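Local coordinates for protein fusion DH (Streptomyces sp. MJ635-86F5, PDB 6K97) that probably dehydrates beta-hydroxyacyl intermediates in cremimycin biosynthesis, here as an engineered fusion of the two parts of a split polyketide synthase dehydratase domain, at residues F78-L83 with E246-H251; H59-D64 with E215-L220; V234-P239 with P252-A257. All blocks are in the same frame, centred on the assembly; numbering follows the deposited sequence.

From the N terminus, the chain of this double hot dog fold opens interaction 2 at 59-64 and interaction 1 on helix 75-88. Segment 215-220 then closes interaction 2, strand 229-235 opens interaction 3, segment 246-251 closes interaction 1 and the start of helix 252-266 closes interaction 3. Interaction 1 thus crosses both others, interactions 2 and 3 follow in series, and none nests. Interactions 1 and 2 join the two parts of the engineered fusion, whereas interaction 3 is a short loop closed within the C-terminal part. The three touch: Trp61 meets His251 edge-to-face, Pro252 packs on Glu80, and the backbones of Gly219 and Glu235 are hydrogen-bonded.

Interaction 1. Residues F78-L83 with E246-H251; sequences FVELAL and EAFHVH
The carboxylate of Glu80 comes up to the edges of two rings. At Phe248, Glu80 OE2 lies in the ring plane, 3.6 Å from CD1, and the carboxylate and ring planes stand 79° apart. At His249, Glu80 OE2 is also near the ring plane, 3.3 Å from CD2, but the two planes are only 32° apart; backbone atom C of Leu83 lies over one face of this imidazole. Glu80 CG is anti to the backbone N, and the bend at chi2 (65°) swings the carboxylate across to the loop, where it takes two successive amides. Val250 N gives Glu80 OE1 an almost straight bond of 2.8 Å, and His249 N reaches the syn lone pair of Glu80 OE2 at 2.7 Å. His34 also hydrogen-bonds OE2, while the His249 ring is held by His84 and Ser287. Replacing Glu80 by an alanine is likely to leave the N-H groups of His249 and Val250 without their acceptor and His34 without its mate. Beside the polar grip, Leu83 CB rests 4.0 Å from His249 CB, and Leu83 CD1 lies 4.3 Å from Val250 CG2. Helix 75-88 belongs to the N-terminal part of the fusion and the loop to the C-terminal part; Leu83 and Val250 share Val284 of strand 273-284, Leu83 also packs on Ile94 of strand 93-99, and the loop runs into helix 252-266, with His251 as its N-cap.

Interaction 2. Residues H59-D64 with E215-L220; sequences HPWLAD and ETFRGL. With SO4 (sulfate ion), chain C.
Trp61 and Phe217 meet at a slant where the two fused parts of this double hot dog fold come together: segment 59-64 is from the N-terminal part, segment 215-220 from the C-terminal. The CE1-CZ end of Phe217 approaches the CE3-CZ3 side of the indole, with Trp61 CE3 3.9 Å from Phe217 CE1. The carbonyl O of Trp61 stands in the plane of the phenyl ring at its edge, 3.6 Å from CE1 of Phe217. Leu62 serves both rings: its CD2 lies over one face of the Trp61 indole, displaced toward the rim, and borders the edge of Phe217 near CZ. Ala253 and Asp256 of helix 252-266 pack against Phe217 from outside the pair.

Asp64 and Thr216 cross at about a right angle, and a single oxygen does the work. OD2 of Asp64 accepts Thr216 N at 2.9 Å (N-H...O 169°) and Thr216 OG1 at 3.0 Å, the two donors arriving on its anti side but from opposite faces of the carboxylate plane. OG1 is anti to the carbonyl carbon of Thr216 (chi1 -53°), which sets the hydroxyl beside its own N-H and lets both grip one atom.

A sulfate, probably from the crystallisation liquor, is held by segment 215-220. Glu215 N donates to its O1, and the Arg218 guanidinium meets it edge-on: NH2 reaches O4 at 3.2 Å, and NH1 of Arg218 reaches sulfate O2 at 2.9 Å, nearly straight at 172°.

Interaction 3. Residues V234-P239 with P252-A257; sequences VEVGAP and PALLDA
Leu254 pushes its CD1 methyl against Val234 and the backbone of Glu235, joining the central helix of a hot dog fold to the end of one of its strands; both pieces belong to the C-terminal part of the fusion. The methyl settles between Val234 CG2, 3.6 Å from Leu254 CD1, and CA of Glu235, also 3.6 Å from CD1. Leu254 CG stands anti to its backbone N (chi1 -171°), and this carries the branched end off the helix and over to the strand.

One turn on, the fit is reversed: Val234 is the bump. Val234 CG1 settles against the backbone of Ala257, 3.8 Å from its C atom, and the small Ala257 side chain leaves room for the isopropyl group, CB lying 4.0 Å from Val234 CG1. No hydrogen bond crosses between the two segments; the contact is apolar packing. Leu292 of strand 291-298 touches both Val234 and Leu254, so the pair is backed by the neighbouring strand. At the loop end, Val236 leans on the base of the leucine, its CG2 4.3 Å from Leu254 CB.

Interaction 1. Residues F78-L83 with E246-H251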
loop_
_atom_site.group_PDB
_atom_site.type_symbol
_atom_site.label_atom_id
_atom_site.label_comp_id
_atom_site.label_asym_id
_atom_site.label_seq_id
_atom_site.Cartn_x
_atom_site.Cartn_y
_atom_site.Cartn_z
ATOM N N PHE A 78 -2.253 -18.668 4.954
ATOM C CA PHE A 78 -1.341 -17.585 5.395
ATOM C C PHE A 78 0.102 -17.869 4.930
ATOM O O PHE A 78 0.841 -16.983 4.517
ATOM C CB PHE A 78 -1.378 -17.454 6.902
ATOM C CG PHE A 78 -2.670 -16.893 7.440
ATOM C CD1 PHE A 78 -3.086 -15.629 7.075
ATOM C CD2 PHE A 78 -3.462 -17.624 8.301
ATOM C CE1 PHE A 78 -4.288 -15.121 7.540
ATOM C CE2 PHE A 78 -4.653 -17.103 8.810
ATOM C CZ PHE A 78 -5.048 -15.857 8.438
ATOM N N VAL A 79 0.485 -19.135 4.936
ATOM C CA VAL A 79 1.749 -19.550 4.320
ATOM C C VAL A 79 1.824 -19.162 2.843
ATOM O O VAL A 79 2.856 -18.600 2.395
ATOM C CB VAL A 79 1.943 -21.032 4.446
ATOM C CG1 VAL A 79 3.176 -21.485 3.706
ATOM C CG2 VAL A 79 2.123 -21.390 5.914
ATOM N N GLU A 80 0.740 -19.421 2.096
ATOM C CA GLU A 80 0.746 -19.084 0.701
ATOM C C GLU A 80 0.968 -17.549 0.511
ATOM O O GLU A 80 1.742 -17.122 -0.351
ATOM C CB GLU A 80 -0.525 -19.518 0.036
ATOM C CG GLU A 80 -0.706 -19.015 -1.414
ATOM C CD GLU A 80 0.318 -19.570 -2.405
ATOM O OE1 GLU A 80 1.067 -20.566 -2.059
ATOM O OE2 GLU A 80 0.340 -19.062 -3.553
ATOM N N LEU A 81 0.285 -16.750 1.338
ATOM C CA LEU A 81 0.398 -15.322 1.207
ATOM C C LEU A 81 1.850 -14.902 1.412
ATOM O O LEU A 81 2.356 -14.127 0.637
ATOM C CB LEU A 81 -0.489 -14.630 2.220
ATOM C CG LEU A 81 -1.974 -14.762 1.895
ATOM C CD1 LEU A 81 -2.822 -14.324 3.047
ATOM C CD2 LEU A 81 -2.357 -14.029 0.625
ATOM N N ALA A 82 2.521 -15.466 2.426
ATOM C CA ALA A 82 3.906 -15.169 2.685
ATOM C C ALA A 82 4.834 -15.643 1.537
ATOM O O ALA A 82 5.773 -14.957 1.192
ATOM C CB ALA A 82 4.340 -15.801 3.988
ATOM N N LEU A 83 4.536 -16.793 0.952
ATOM C CA LEU A 83 5.280 -17.263 -0.208
ATOM C C LEU A 83 5.192 -16.233 -1.337
ATOM O O LEU A 83 6.224 -15.911 -1.930
ATOM C CB LEU A 83 4.800 -18.638 -0.682
ATOM C CG LEU A 83 5.167 -19.762 0.322
ATOM C CD1 LEU A 83 4.444 -21.056 -0.014
ATOM C CD2 LEU A 83 6.672 -19.994 0.397
ATOM N N GLU A 246 -1.965 -24.851 -10.186
ATOM C CA GLU A 246 -1.001 -24.162 -11.049
ATOM C C GLU A 246 -0.981 -22.629 -10.849
ATOM O O GLU A 246 0.008 -21.932 -11.210
ATOM C CB GLU A 246 -1.264 -24.537 -12.530
ATOM C CG GLU A 246 -1.017 -26.016 -12.862
ATOM C CD GLU A 246 -2.139 -26.966 -12.434
ATOM O OE1 GLU A 246 -3.124 -26.521 -11.791
ATOM O OE2 GLU A 246 -2.026 -28.178 -12.624
ATOM N N ALA A 247 -2.042 -22.070 -10.291
ATOM C CA ALA A 247 -2.098 -20.634 -10.068
ATOM C C ALA A 247 -1.485 -20.186 -8.734
ATOM O O ALA A 247 -1.383 -18.987 -8.483
ATOM C CB ALA A 247 -3.546 -20.158 -10.139
ATOM N N PHE A 248 -1.099 -21.135 -7.877
ATOM C CA PHE A 248 -0.539 -20.787 -6.593
ATOM C C PHE A 248 0.909 -21.184 -6.443
ATOM O O PHE A 248 1.421 -22.127 -7.114
ATOM C CB PHE A 248 -1.250 -21.580 -5.505
ATOM C CG PHE A 248 -2.680 -21.198 -5.240
ATOM C CD1 PHE A 248 -2.975 -20.276 -4.296
ATOM C CD2 PHE A 248 -3.699 -21.896 -5.814
ATOM C CE1 PHE A 248 -4.274 -19.973 -3.969
ATOM C CE2 PHE A 248 -5.037 -21.608 -5.511
ATOM C CZ PHE A 248 -5.316 -20.638 -4.576
ATOM N N HIS A 249 1.573 -20.573 -5.466
ATOM C CA HIS A 249 2.909 -21.074 -5.099
ATOM C C HIS A 249 2.760 -22.504 -4.633
ATOM O O HIS A 249 3.326 -23.379 -5.258
ATOM C CB HIS A 249 3.615 -20.161 -4.134
ATOM C CG HIS A 249 3.830 -18.812 -4.740
ATOM N ND1 HIS A 249 4.776 -18.592 -5.716
ATOM C CD2 HIS A 249 3.138 -17.657 -4.621
ATOM C CE1 HIS A 249 4.736 -17.330 -6.077
ATOM N NE2 HIS A 249 3.723 -16.756 -5.461
ATOM N N VAL A 250 1.950 -22.707 -3.595
ATOM C CA VAL A 250 1.464 -24.029 -3.213
ATOM C C VAL A 250 0.002 -23.948 -2.695
ATOM O O VAL A 250 -0.267 -23.348 -1.710
ATOM C CB VAL A 250 2.319 -24.655 -2.103
ATOM C CG1 VAL A 250 1.888 -26.087 -1.908
ATOM C CG2 VAL A 250 3.792 -24.610 -2.435
ATOM N N HIS A 251 -0.901 -24.598 -3.396
ATOM C CA HIS A 251 -2.302 -24.545 -3.171
ATOM C C HIS A 251 -2.463 -24.881 -1.695
ATOM O O HIS A 251 -2.022 -25.918 -1.251
ATOM C CB HIS A 251 -3.040 -25.558 -4.097
ATOM C CG HIS A 251 -4.536 -25.339 -4.194
ATOM N ND1 HIS A 251 -5.370 -25.388 -3.104
ATOM C CD2 HIS A 251 -5.343 -25.088 -5.253
ATOM C CE1 HIS A 251 -6.618 -25.177 -3.480
ATOM N NE2 HIS A 251 -6.631 -24.991 -4.781
#

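Interaction 2. Residues H59-D64 with E215-L220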
loop_
_atom_site.group_PDB
_atom_site.type_symbol
_atom_site.label_atom_id
_atom_site.label_comp_id
_atom_site.label_asym_id
_atom_site.label_seq_id
_atom_site.Cartn_x
_atom_site.Cartn_y
_atom_site.Cartn_z
ATOM N N HIS A 59 -14.793 -16.968 -3.097
ATOM C CA HIS A 59 -13.848 -18.073 -2.886
ATOM C C HIS A 59 -14.537 -19.230 -2.183
ATOM O O HIS A 59 -14.149 -19.611 -1.085
ATOM C CB HIS A 59 -12.624 -17.632 -2.055
ATOM C CG HIS A 59 -11.626 -16.809 -2.808
ATOM N ND1 HIS A 59 -11.420 -15.469 -2.546
ATOM C CD2 HIS A 59 -10.753 -17.136 -3.793
ATOM C CE1 HIS A 59 -10.472 -15.003 -3.345
ATOM N NE2 HIS A 59 -10.048 -15.998 -4.108
ATOM N N PRO A 60 -15.539 -19.828 -2.833
ATOM C CA PRO A 60 -16.332 -20.828 -2.099
ATOM C C PRO A 60 -15.547 -22.063 -1.650
ATOM O O PRO A 60 -15.942 -22.725 -0.701
ATOM C CB PRO A 60 -17.446 -21.217 -3.097
ATOM C CG PRO A 60 -17.354 -20.245 -4.228
ATOM C CD PRO A 60 -15.975 -19.682 -4.234
ATOM N N TRP A 61 -14.438 -22.364 -2.298
ATOM C CA TRP A 61 -13.576 -23.448 -1.805
ATOM C C TRP A 61 -13.158 -23.294 -0.332
ATOM O O TRP A 61 -13.040 -24.306 0.387
ATOM C CB TRP A 61 -12.335 -23.610 -2.657
ATOM C CG TRP A 61 -11.447 -22.448 -2.684
ATOM C CD1 TRP A 61 -11.651 -21.279 -3.359
ATOM C CD2 TRP A 61 -10.166 -22.334 -2.073
ATOM N NE1 TRP A 61 -10.562 -20.446 -3.209
ATOM C CE2 TRP A 61 -9.646 -21.059 -2.410
ATOM C CE3 TRP A 61 -9.408 -23.180 -1.278
ATOM C CZ2 TRP A 61 -8.440 -20.596 -1.953
ATOM C CZ3 TRP A 61 -8.169 -22.731 -0.837
ATOM C CH2 TRP A 61 -7.701 -21.447 -1.166
ATOM N N LEU A 62 -12.979 -22.051 0.122
ATOM C CA LEU A 62 -12.596 -21.830 1.508
ATOM C C LEU A 62 -13.687 -22.292 2.495
ATOM O O LEU A 62 -13.403 -22.553 3.658
ATOM C CB LEU A 62 -12.187 -20.363 1.750
ATOM C CG LEU A 62 -10.923 -20.016 0.994
ATOM C CD1 LEU A 62 -10.550 -18.544 1.123
ATOM C CD2 LEU A 62 -9.783 -20.871 1.471
ATOM N N ALA A 63 -14.923 -22.392 2.038
ATOM C CA ALA A 63 -15.998 -22.919 2.896
ATOM C C ALA A 63 -15.702 -24.344 3.296
ATOM O O ALA A 63 -16.147 -24.769 4.324
ATOM C CB ALA A 63 -17.369 -22.837 2.212
ATOM N N ASP A 64 -14.907 -25.076 2.525
ATOM C CA ASP A 64 -14.599 -26.468 2.909
ATOM C C ASP A 64 -13.552 -26.592 4.043
ATOM O O ASP A 64 -13.176 -27.733 4.402
ATOM C CB ASP A 64 -14.156 -27.291 1.690
ATOM C CG ASP A 64 -15.281 -27.531 0.698
ATOM O OD1 ASP A 64 -16.445 -27.343 1.107
ATOM O OD2 ASP A 64 -14.992 -27.873 -0.501
ATOM N N GLU A 215 -14.986 -31.002 0.510
ATOM C CA GLU A 215 -14.385 -31.754 -0.554
ATOM C C GLU A 215 -13.030 -31.206 -0.976
ATOM O O GLU A 215 -12.076 -31.975 -1.210
ATOM C CB GLU A 215 -15.355 -31.897 -1.722
ATOM C CG GLU A 215 -14.946 -33.071 -2.603
ATOM C CD GLU A 215 -15.885 -33.318 -3.771
ATOM O OE1 GLU A 215 -17.018 -32.733 -3.788
ATOM O OE2 GLU A 215 -15.452 -34.093 -4.659
ATOM N N THR A 216 -12.914 -29.894 -1.048
ATOM C CA THR A 216 -11.647 -29.318 -1.488
ATOM C C THR A 216 -10.471 -29.607 -0.570
ATOM O O THR A 216 -9.307 -29.615 -1.019
ATOM C CB THR A 216 -11.702 -27.790 -1.603
ATOM O OG1 THR A 216 -12.801 -27.398 -2.424
ATOM C CG2 THR A 216 -10.400 -27.304 -2.253
ATOM N N PHE A 217 -10.769 -29.766 0.724
ATOM C CA PHE A 217 -9.746 -30.001 1.720
ATOM C C PHE A 217 -9.622 -31.441 2.109
ATOM O O PHE A 217 -8.910 -31.745 3.013
ATOM C CB PHE A 217 -9.960 -29.123 2.952
ATOM C CG PHE A 217 -9.558 -27.707 2.727
ATOM C CD1 PHE A 217 -10.377 -26.853 1.999
ATOM C CD2 PHE A 217 -8.347 -27.240 3.178
ATOM C CE1 PHE A 217 -10.002 -25.560 1.743
ATOM C CE2 PHE A 217 -7.953 -25.949 2.911
ATOM C CZ PHE A 217 -8.794 -25.102 2.192
ATOM N N ARG A 218 -10.246 -32.351 1.389
ATOM C CA ARG A 218 -10.036 -33.778 1.665
ATOM C C ARG A 218 -9.081 -34.279 0.589
ATOM O O ARG A 218 -9.435 -35.114 -0.223
ATOM C CB ARG A 218 -11.340 -34.548 1.629
ATOM C CG ARG A 218 -12.235 -34.280 2.803
ATOM C CD ARG A 218 -13.161 -35.451 3.080
ATOM N NE ARG A 218 -14.092 -35.613 1.971
ATOM C CZ ARG A 218 -15.243 -34.947 1.831
ATOM N NH1 ARG A 218 -15.638 -34.012 2.695
ATOM N NH2 ARG A 218 -16.000 -35.165 0.768
ATOM N N GLY A 219 -7.861 -33.762 0.607
ATOM C CA GLY A 219 -6.873 -34.030 -0.430
ATOM C C GLY A 219 -5.906 -35.155 -0.156
ATOM O O GLY A 219 -5.180 -35.551 -1.033
ATOM N N LEU A 220 -5.936 -35.727 1.045
ATOM C CA LEU A 220 -5.118 -36.909 1.339
ATOM C C LEU A 220 -5.692 -38.147 0.637
ATOM O O LEU A 220 -6.612 -38.717 1.126
ATOM C CB LEU A 220 -5.022 -37.117 2.858
ATOM C CG LEU A 220 -4.210 -38.316 3.360
ATOM C CD1 LEU A 220 -2.747 -38.188 3.010
ATOM C CD2 LEU A 220 -4.345 -38.524 4.869
HETATM S S SO4 C . -18.684 -32.218 1.203
HETATM O O1 SO4 C . -17.943 -31.014 0.711
HETATM O O2 SO4 C . -18.183 -32.619 2.540
HETATM O O3 SO4 C . -20.125 -31.873 1.356
HETATM O O4 SO4 C . -18.554 -33.383 0.267
#

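Interaction 3. Residues V234-P239 with P252-A257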
loop_
_atom_site.group_PDB
_atom_site.type_symbol
_atom_site.label_atom_id
_atom_site.label_comp_id
_atom_site.label_asym_id
_atom_site.label_seq_id
_atom_site.Cartn_x
_atom_site.Cartn_y
_atom_site.Cartn_z
ATOM N N VAL A 234 -0.953 -36.619 -1.777
ATOM C CA VAL A 234 -1.981 -35.600 -1.680
ATOM C C VAL A 234 -2.220 -34.988 -3.054
ATOM O O VAL A 234 -1.349 -34.975 -3.914
ATOM C CB VAL A 234 -1.638 -34.507 -0.632
ATOM C CG1 VAL A 234 -1.338 -35.145 0.699
ATOM C CG2 VAL A 234 -0.427 -33.690 -1.034
ATOM N N GLU A 235 -3.433 -34.511 -3.240
ATOM C CA GLU A 235 -3.888 -33.900 -4.475
ATOM C C GLU A 235 -4.930 -32.846 -4.073
ATOM O O GLU A 235 -5.310 -32.800 -2.928
ATOM C CB GLU A 235 -4.456 -34.927 -5.431
ATOM C CG GLU A 235 -4.118 -34.572 -6.881
ATOM C CD GLU A 235 -4.420 -35.689 -7.872
ATOM O OE1 GLU A 235 -5.080 -36.694 -7.463
ATOM O OE2 GLU A 235 -4.012 -35.528 -9.047
ATOM N N VAL A 236 -5.305 -31.938 -4.967
ATOM C CA VAL A 236 -6.321 -30.944 -4.616
ATOM C C VAL A 236 -7.696 -31.597 -4.787
ATOM O O VAL A 236 -8.046 -32.051 -5.897
ATOM C CB VAL A 236 -6.231 -29.684 -5.512
ATOM C CG1 VAL A 236 -7.258 -28.648 -5.078
ATOM C CG2 VAL A 236 -4.845 -29.091 -5.438
ATOM N N GLY A 237 -8.463 -31.651 -3.700
ATOM C CA GLY A 237 -9.807 -32.228 -3.724
ATOM C C GLY A 237 -10.777 -31.369 -4.521
ATOM O O GLY A 237 -10.628 -30.149 -4.576
ATOM N N ALA A 238 -11.736 -32.003 -5.195
ATOM C CA ALA A 238 -12.763 -31.288 -5.983
ATOM C C ALA A 238 -12.180 -30.189 -6.878
ATOM O O ALA A 238 -12.473 -28.996 -6.681
ATOM C CB ALA A 238 -13.824 -30.717 -5.053
ATOM N N PRO A 239 -11.347 -30.583 -7.868
ATOM C CA PRO A 239 -10.572 -29.618 -8.685
ATOM C C PRO A 239 -11.416 -28.472 -9.278
ATOM O O PRO A 239 -11.099 -27.278 -9.097
ATOM C CB PRO A 239 -9.982 -30.490 -9.805
ATOM C CG PRO A 239 -10.008 -31.901 -9.286
ATOM C CD PRO A 239 -11.103 -31.991 -8.268
ATOM N N PRO A 252 -3.104 -23.989 -0.941
ATOM C CA PRO A 252 -3.286 -24.208 0.470
ATOM C C PRO A 252 -3.966 -25.535 0.848
ATOM O O PRO A 252 -3.598 -26.113 1.847
ATOM C CB PRO A 252 -4.156 -23.042 0.870
ATOM C CG PRO A 252 -3.746 -21.940 -0.057
ATOM C CD PRO A 252 -3.471 -22.630 -1.347
ATOM N N ALA A 253 -4.910 -26.024 0.039
ATOM C CA ALA A 253 -5.528 -27.365 0.256
ATOM C C ALA A 253 -4.524 -28.529 0.105
ATOM O O ALA A 253 -4.588 -29.532 0.829
ATOM C CB ALA A 253 -6.699 -27.574 -0.696
ATOM N N LEU A 254 -3.574 -28.374 -0.801
ATOM C CA LEU A 254 -2.581 -29.428 -1.056
ATOM C C LEU A 254 -1.658 -29.503 0.120
ATOM O O LEU A 254 -1.445 -30.592 0.748
ATOM C CB LEU A 254 -1.843 -29.092 -2.295
ATOM C CG LEU A 254 -0.898 -30.017 -2.982
ATOM C CD1 LEU A 254 -1.610 -31.279 -3.411
ATOM C CD2 LEU A 254 -0.362 -29.262 -4.212
ATOM N N LEU A 255 -1.178 -28.346 0.533
ATOM C CA LEU A 255 -0.275 -28.322 1.693
ATOM C C LEU A 255 -0.993 -28.727 2.967
ATOM O O LEU A 255 -0.439 -29.467 3.760
ATOM C CB LEU A 255 0.328 -26.955 1.852
ATOM C CG LEU A 255 1.452 -26.920 2.897
ATOM C CD1 LEU A 255 2.655 -27.737 2.501
ATOM C CD2 LEU A 255 1.897 -25.476 3.023
ATOM N N ASP A 256 -2.240 -28.275 3.157
ATOM C CA ASP A 256 -2.994 -28.689 4.356
ATOM C C ASP A 256 -3.248 -30.209 4.365
ATOM O O ASP A 256 -3.230 -30.822 5.423
ATOM C CB ASP A 256 -4.326 -27.950 4.430
ATOM C CG ASP A 256 -4.970 -28.002 5.797
ATOM O OD1 ASP A 256 -4.338 -27.614 6.781
ATOM O OD2 ASP A 256 -6.157 -28.363 5.880
ATOM N N ALA A 257 -3.528 -30.801 3.203
ATOM C CA ALA A 257 -3.814 -32.244 3.159
ATOM C C ALA A 257 -2.596 -33.058 3.562
ATOM O O ALA A 257 -2.711 -34.107 4.203
ATOM C CB ALA A 257 -4.273 -32.655 1.800
#